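Local coordinates for mannan endo-1,4-beta-mannosidase (Mytilus edulis, PDB 2C0H), which hydrolyses internal beta-1,4-mannosidic linkages in the backbones of mannans, galactomannans and glucomannans, releasing short manno-oligosaccharides, at residues A[50-59]-A[330-341]. The protein carries 3 engineered substitutions. Sequence-based numbering, arbitrary orientation.
Sequences TLSDMQSHGG and WNNQLRGMQHLK. Unlike the reference sequence in segment 50-59: Met-54 (reference Ile). Unlike the reference sequence in segment 330-341: Met-337 (reference Ile).
Helices 50-56 and 330-339 run 39° apart in roughly the same direction, axes 10.0 Å apart at closest, and the backbones draw together where His-57 faces Gln-338 and Gly-58 faces Lys-341. Trp-330, at the start of the second helix, reaches across with CG anti to the backbone N (chi1 -177°). Its NE1 donates an almost straight bond (167°) to the anti side of Asp-53 OD2, 3.1 Å away and close to the indole plane. Its CH2 meets Met-54 CG at 3.9 Å and the Met-54 sulfur lies at the edge, a Met-aromatic contact; Thr-50 CG2 adds an oblique touch. With Trp-330 cut back to an alanine, Asp-53 OD2 loses its indole donor; the carboxylate would probably be freer to turn, with a gap beside Met-54 and Thr-50. One turn on, Leu-334 CB sits over a face of the His-57 imidazole, 4.0 Å from its centroid, a CH-pi contact. The ring is steadied by the preceding helix: ND1 donates in the ring plane to Asp-53 O (2.8 Å), which also accepts from Ser-56 OG and His-57 N. Gly-58, with positive phi, is the C' residue of the Schellman motif that ends the helix (Gly-59 N to Met-54 O, Gly-58 N to Gln-55 O); a CB there would jam against the preceding carbonyl and Lys-341 CB. Lys-341 brings NZ to Ser-56 O at 2.7 Å, while a water bridges Gly-58 O and Met-337 O. Met-337, like Met-54 an isoleucine in the reference sequence, lays SD against Gly-59 CA (3.9 Å). This is the outer helical layer of the family 5 TIM barrel, where the helix after the last strand, 319-322, packs beside helix 40-56, which follows strand 17-25, and closes the ring.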
ATOM      1  N   THR A  50      14.979 -12.154  -4.989  1.00 14.52           N
ATOM      2  CA  THR A  50      13.685 -11.674  -5.490  1.00 14.49           C
ATOM      3  C   THR A  50      13.901 -10.490  -6.438  1.00 14.19           C
ATOM      4  O   THR A  50      13.274 -10.422  -7.498  1.00 13.60           O
ATOM      5  CB  THR A  50      12.724 -11.281  -4.332  1.00 14.45           C
ATOM      6  OG1 THR A  50      12.410 -12.438  -3.545  1.00 15.13           O
ATOM      7  CG2 THR A  50      11.441 -10.694  -4.852  1.00 14.64           C
ATOM      8  N   LEU A  51      14.764  -9.561  -6.043  1.00 13.64           N
ATOM      9  CA  LEU A  51      15.108  -8.419  -6.897  1.00 14.44           C
ATOM     10  C   LEU A  51      15.725  -8.852  -8.232  1.00 14.73           C
ATOM     11  O   LEU A  51      15.397  -8.290  -9.270  1.00 15.58           O
ATOM     12  CB  LEU A  51      16.075  -7.477  -6.190  1.00 14.76           C
ATOM     13  CG  LEU A  51      15.576  -6.726  -4.962  1.00 13.77           C
ATOM     14  CD1 LEU A  51      16.766  -6.034  -4.308  1.00 15.30           C
ATOM     15  CD2 LEU A  51      14.481  -5.725  -5.324  1.00 15.84           C
ATOM     16  N   SER A  52      16.624  -9.831  -8.184  1.00 15.64           N
ATOM     17  CA  SER A  52      17.288 -10.338  -9.388  1.00 16.36           C
ATOM     18  C   SER A  52      16.270 -10.945 -10.348  1.00 16.80           C
ATOM     19  O   SER A  52      16.285 -10.631 -11.553  1.00 17.28           O
ATOM     20  CB  SER A  52      18.345 -11.386  -9.027  1.00 17.06           C
ATOM     21  OG  SER A  52      18.977 -11.883 -10.201  1.00 20.87           O
ATOM     22  N   ASP A  53      15.412 -11.818  -9.815  1.00 16.75           N
ATOM     23  CA  ASP A  53      14.322 -12.459 -10.579  1.00 17.14           C
ATOM     24  C   ASP A  53      13.455 -11.406 -11.261  1.00 16.93           C
ATOM     25  O   ASP A  53      13.137 -11.505 -12.447  1.00 17.05           O
ATOM     26  CB  ASP A  53      13.413 -13.299  -9.669  1.00 17.94           C
ATOM     27  CG  ASP A  53      14.044 -14.604  -9.195  1.00 19.92           C
ATOM     28  OD1 ASP A  53      15.171 -14.939  -9.617  1.00 24.18           O
ATOM     29  OD2 ASP A  53      13.384 -15.300  -8.372  1.00 21.57           O
ATOM     30  N   MET A  54      13.056 -10.396 -10.499  1.00 16.57           N
ATOM     31  CA  MET A  54      12.158  -9.380 -11.017  1.00 17.41           C
ATOM     32  C   MET A  54      12.789  -8.535 -12.101  1.00 17.08           C
ATOM     33  O   MET A  54      12.162  -8.316 -13.131  1.00 16.25           O
ATOM     34  CB  MET A  54      11.611  -8.514  -9.893  1.00 17.19           C
ATOM     35  CG  MET A  54      10.605  -9.262  -9.061  1.00 17.94           C
ATOM     36  SD  MET A  54       9.960  -8.255  -7.737  1.00 22.40           S
ATOM     37  CE  MET A  54       9.436  -6.813  -8.681  1.00 20.91           C
ATOM     38  N   GLN A  55      14.024  -8.087 -11.900  1.00 17.48           N
ATOM     39  CA  GLN A  55      14.715  -7.300 -12.920  1.00 17.79           C
ATOM     40  C   GLN A  55      14.794  -8.059 -14.232  1.00 17.46           C
ATOM     41  O   GLN A  55      14.517  -7.499 -15.293  1.00 16.90           O
ATOM     42  CB  GLN A  55      16.127  -6.879 -12.491  1.00 17.69           C
ATOM     43  CG  GLN A  55      16.819  -6.038 -13.576  1.00 18.79           C
ATOM     44  CD  GLN A  55      18.148  -5.453 -13.168  1.00 19.08           C
ATOM     45  OE1 GLN A  55      18.920  -6.061 -12.435  1.00 21.64           O
ATOM     46  NE2 GLN A  55      18.440  -4.264 -13.685  1.00 23.84           N
ATOM     47  N   SER A  56      15.146  -9.332 -14.159  1.00 17.68           N
ATOM     48  CA  SER A  56      15.263 -10.108 -15.384  1.00 18.14           C
ATOM     49  C   SER A  56      13.908 -10.337 -16.096  1.00 17.90           C
ATOM     50  O   SER A  56      13.899 -10.574 -17.310  1.00 19.43           O
ATOM     51  CB  SER A  56      15.997 -11.421 -15.118  1.00 18.72           C
ATOM     52  OG  SER A  56      15.244 -12.288 -14.311  1.00 22.28           O
ATOM     53  N   HIS A  57      12.785 -10.279 -15.368  1.00 16.90           N
ATOM     54  CA  HIS A  57      11.436 -10.424 -15.962  1.00 16.34           C
ATOM     55  C   HIS A  57      10.675  -9.111 -16.167  1.00 15.69           C
ATOM     56  O   HIS A  57       9.481  -9.111 -16.413  1.00 16.84           O
ATOM     57  CB  HIS A  57      10.597 -11.375 -15.123  1.00 16.23           C
ATOM     58  CG  HIS A  57      11.069 -12.786 -15.199  1.00 16.98           C
ATOM     59  ND1 HIS A  57      12.136 -13.247 -14.465  1.00 17.63           N
ATOM     60  CD2 HIS A  57      10.631 -13.834 -15.938  1.00 19.07           C
ATOM     61  CE1 HIS A  57      12.343 -14.523 -14.753  1.00 19.21           C
ATOM     62  NE2 HIS A  57      11.444 -14.900 -15.642  1.00 18.42           N
ATOM     63  N   GLY A  58      11.365  -7.993 -16.040  1.00 15.36           N
ATOM     64  CA  GLY A  58      10.766  -6.703 -16.345  1.00 15.75           C
ATOM     65  C   GLY A  58       9.926  -6.022 -15.274  1.00 15.82           C
ATOM     66  O   GLY A  58       9.246  -5.054 -15.585  1.00 16.89           O
ATOM     67  N   GLY A  59       9.973  -6.509 -14.041  1.00 15.29           N
ATOM     68  CA  GLY A  59       9.299  -5.848 -12.913  1.00 14.31           C
ATOM     69  C   GLY A  59      10.114  -4.654 -12.475  1.00 14.00           C
ATOM     70  O   GLY A  59      11.350  -4.651 -12.596  1.00 15.12           O
ATOM     71  N   TRP A 330       5.074 -18.395  -7.915  1.00 15.35           N
ATOM     72  CA  TRP A 330       5.972 -17.288  -8.282  1.00 15.44           C
ATOM     73  C   TRP A 330       6.198 -17.239  -9.796  1.00 16.01           C
ATOM     74  O   TRP A 330       6.231 -16.162 -10.396  1.00 16.04           O
ATOM     75  CB  TRP A 330       7.289 -17.395  -7.498  1.00 15.74           C
ATOM     76  CG  TRP A 330       8.330 -16.306  -7.668  1.00 14.59           C
ATOM     77  CD1 TRP A 330       9.644 -16.494  -7.933  1.00 14.78           C
ATOM     78  CD2 TRP A 330       8.153 -14.870  -7.544  1.00 14.24           C
ATOM     79  NE1 TRP A 330      10.312 -15.286  -8.003  1.00 16.27           N
ATOM     80  CE2 TRP A 330       9.421 -14.279  -7.748  1.00 13.50           C
ATOM     81  CE3 TRP A 330       7.066 -14.047  -7.279  1.00 14.03           C
ATOM     82  CZ2 TRP A 330       9.619 -12.895  -7.719  1.00 14.44           C
ATOM     83  CZ3 TRP A 330       7.273 -12.649  -7.243  1.00 14.80           C
ATOM     84  CH2 TRP A 330       8.531 -12.112  -7.451  1.00 14.08           C
ATOM     85  N   ASN A 331       6.353 -18.394 -10.441  1.00 15.90           N
ATOM     86  CA  ASN A 331       6.494 -18.381 -11.895  1.00 16.52           C
ATOM     87  C   ASN A 331       5.316 -17.739 -12.643  1.00 15.89           C
ATOM     88  O   ASN A 331       5.556 -17.063 -13.643  1.00 15.49           O
ATOM     89  CB  ASN A 331       6.726 -19.793 -12.439  1.00 17.60           C
ATOM     90  CG  ASN A 331       8.093 -20.340 -12.104  1.00 20.21           C
ATOM     91  OD1 ASN A 331       9.049 -19.599 -11.840  1.00 23.67           O
ATOM     92  ND2 ASN A 331       8.207 -21.670 -12.138  1.00 24.41           N
ATOM     93  N   ASN A 332       4.072 -17.949 -12.180  1.00 15.26           N
ATOM     94  CA  ASN A 332       2.882 -17.326 -12.789  1.00 15.23           C
ATOM     95  C   ASN A 332       2.996 -15.806 -12.707  1.00 15.00           C
ATOM     96  O   ASN A 332       2.626 -15.081 -13.628  1.00 15.28           O
ATOM     97  CB  ASN A 332       1.592 -17.740 -12.083  1.00 16.40           C
ATOM     98  CG  ASN A 332       1.067 -19.096 -12.530  1.00 18.32           C
ATOM     99  OD1 ASN A 332       1.545 -19.683 -13.511  1.00 22.17           O
ATOM    100  ND2 ASN A 332       0.054 -19.580 -11.828  1.00 20.52           N
ATOM    101  N   GLN A 333       3.483 -15.328 -11.569  1.00 13.91           N
ATOM    102  CA  GLN A 333       3.618 -13.894 -11.358  1.00 13.53           C
ATOM    103  C   GLN A 333       4.667 -13.277 -12.260  1.00 13.21           C
ATOM    104  O   GLN A 333       4.438 -12.210 -12.873  1.00 13.69           O
ATOM    105  CB  GLN A 333       3.933 -13.617  -9.883  1.00 12.46           C
ATOM    106  CG  GLN A 333       2.819 -14.014  -8.906  1.00 13.08           C
ATOM    107  CD  GLN A 333       3.269 -13.942  -7.464  1.00 14.19           C
ATOM    108  OE1 GLN A 333       3.514 -12.850  -6.935  1.00 14.59           O
ATOM    109  NE2 GLN A 333       3.375 -15.093  -6.805  1.00 13.55           N
ATOM    110  N   LEU A 334       5.828 -13.928 -12.351  1.00 12.68           N
ATOM    111  CA  LEU A 334       6.917 -13.492 -13.227  1.00 13.25           C
ATOM    112  C   LEU A 334       6.502 -13.523 -14.709  1.00 13.22           C
ATOM    113  O   LEU A 334       6.850 -12.640 -15.471  1.00 13.70           O
ATOM    114  CB  LEU A 334       8.158 -14.355 -13.005  1.00 13.50           C
ATOM    115  CG  LEU A 334       8.861 -14.231 -11.649  1.00 13.74           C
ATOM    116  CD1 LEU A 334       9.998 -15.247 -11.534  1.00 15.66           C
ATOM    117  CD2 LEU A 334       9.372 -12.821 -11.415  1.00 15.39           C
ATOM    118  N   ARG A 335       5.740 -14.532 -15.115  1.00 14.76           N
ATOM    119  CA  ARG A 335       5.258 -14.599 -16.498  1.00 15.18           C
ATOM    120  C   ARG A 335       4.317 -13.416 -16.797  1.00 15.25           C
ATOM    121  O   ARG A 335       4.339 -12.854 -17.882  1.00 15.85           O
ATOM    122  CB  ARG A 335       4.544 -15.938 -16.738  1.00 15.78           C
ATOM    123  CG  ARG A 335       4.528 -16.426 -18.180  1.00 16.75           C
ATOM    124  CD  ARG A 335       3.750 -17.733 -18.280  1.00 16.87           C
ATOM    125  NE  ARG A 335       2.333 -17.490 -18.023  1.00 18.06           N
ATOM    126  CZ  ARG A 335       1.638 -17.923 -16.973  1.00 19.10           C
ATOM    127  NH1 ARG A 335       2.169 -18.754 -16.088  1.00 20.39           N
ATOM    128  NH2 ARG A 335       0.360 -17.580 -16.857  1.00 20.16           N
ATOM    129  N   GLY A 336       3.507 -13.021 -15.822  1.00 14.85           N
ATOM    130  CA  GLY A 336       2.644 -11.857 -15.972  1.00 15.65           C
ATOM    131  C   GLY A 336       3.445 -10.586 -16.151  1.00 15.39           C
ATOM    132  O   GLY A 336       3.175  -9.811 -17.074  1.00 15.58           O
ATOM    133  N   MET A 337       4.423 -10.351 -15.272  1.00 16.18           N
ATOM    134  CA  MET A 337       5.305  -9.168 -15.358  1.00 16.54           C
ATOM    135  C   MET A 337       6.004  -9.089 -16.702  1.00 16.40           C
ATOM    136  O   MET A 337       6.105  -8.036 -17.311  1.00 15.75           O
ATOM    137  CB  MET A 337       6.412  -9.208 -14.303  1.00 18.02           C
ATOM    138  CG  MET A 337       6.015  -8.906 -12.933  1.00 20.18           C
ATOM    139  SD  MET A 337       7.462  -9.164 -11.881  1.00 18.75           S
ATOM    140  CE  MET A 337       6.604 -10.039 -10.574  1.00 20.55           C
ATOM    141  N   GLN A 338       6.513 -10.227 -17.146  1.00 15.73           N
ATOM    142  CA  GLN A 338       7.267 -10.318 -18.383  1.00 16.54           C
ATOM    143  C   GLN A 338       6.464  -9.857 -19.599  1.00 16.00           C
ATOM    144  O   GLN A 338       7.046  -9.346 -20.579  1.00 16.20           O
ATOM    145  CB  GLN A 338       7.704 -11.771 -18.535  1.00 16.99           C
ATOM    146  CG  GLN A 338       8.717 -12.042 -19.592  1.00 19.33           C
ATOM    147  CD  GLN A 338       9.076 -13.512 -19.600  1.00 19.82           C
ATOM    148  OE1 GLN A 338      10.251 -13.878 -19.551  1.00 24.90           O
ATOM    149  NE2 GLN A 338       8.056 -14.363 -19.621  1.00 25.01           N
ATOM    150  N   HIS A 339       5.142 -10.036 -19.537  1.00 15.41           N
ATOM    151  CA  HIS A 339       4.238  -9.634 -20.623  1.00 15.66           C
ATOM    152  C   HIS A 339       4.314  -8.138 -20.885  1.00 15.71           C
ATOM    153  O   HIS A 339       4.176  -7.696 -22.016  1.00 16.36           O
ATOM    154  CB  HIS A 339       2.780 -10.038 -20.342  1.00 16.18           C
ATOM    155  CG  HIS A 339       1.870  -9.802 -21.502  1.00 15.96           C
ATOM    156  ND1 HIS A 339       2.011 -10.472 -22.698  1.00 16.83           N
ATOM    157  CD2 HIS A 339       0.835  -8.944 -21.670  1.00 16.85           C
ATOM    158  CE1 HIS A 339       1.094 -10.048 -23.548  1.00 17.92           C
ATOM    159  NE2 HIS A 339       0.365  -9.123 -22.950  1.00 18.82           N
ATOM    160  N   LEU A 340       4.568  -7.350 -19.850  1.00 15.57           N
ATOM    161  CA  LEU A 340       4.654  -5.901 -20.027  1.00 16.39           C
ATOM    162  C   LEU A 340       6.070  -5.357 -20.246  1.00 17.33           C
ATOM    163  O   LEU A 340       6.230  -4.149 -20.476  1.00 17.51           O
ATOM    164  CB  LEU A 340       4.049  -5.196 -18.801  1.00 15.87           C
ATOM    165  CG  LEU A 340       2.589  -5.488 -18.462  1.00 15.14           C
ATOM    166  CD1 LEU A 340       2.161  -4.576 -17.309  1.00 15.74           C
ATOM    167  CD2 LEU A 340       1.662  -5.305 -19.647  1.00 14.78           C
ATOM    168  N   LYS A 341       7.087  -6.219 -20.187  1.00 19.37           N
ATOM    169  CA  LYS A 341       8.487  -5.773 -20.109  1.00 20.39           C
ATOM    170  C   LYS A 341       8.848  -4.690 -21.137  1.00 21.39           C
ATOM    171  O   LYS A 341       9.409  -3.651 -20.769  1.00 23.04           O
ATOM    172  CB  LYS A 341       9.461  -6.961 -20.212  1.00 20.43           C
ATOM    173  CG  LYS A 341      10.915  -6.554 -20.085  1.00 21.90           C
ATOM    174  CD  LYS A 341      11.866  -7.686 -20.452  1.00 23.17           C
ATOM    175  CE  LYS A 341      12.009  -8.704 -19.379  1.00 25.94           C
ATOM    176  NZ  LYS A 341      13.129  -9.634 -19.719  1.00 26.90           N
TER
HETATM  177  O   HOH W   1       6.514  -5.680 -16.140  1.00 18.23           O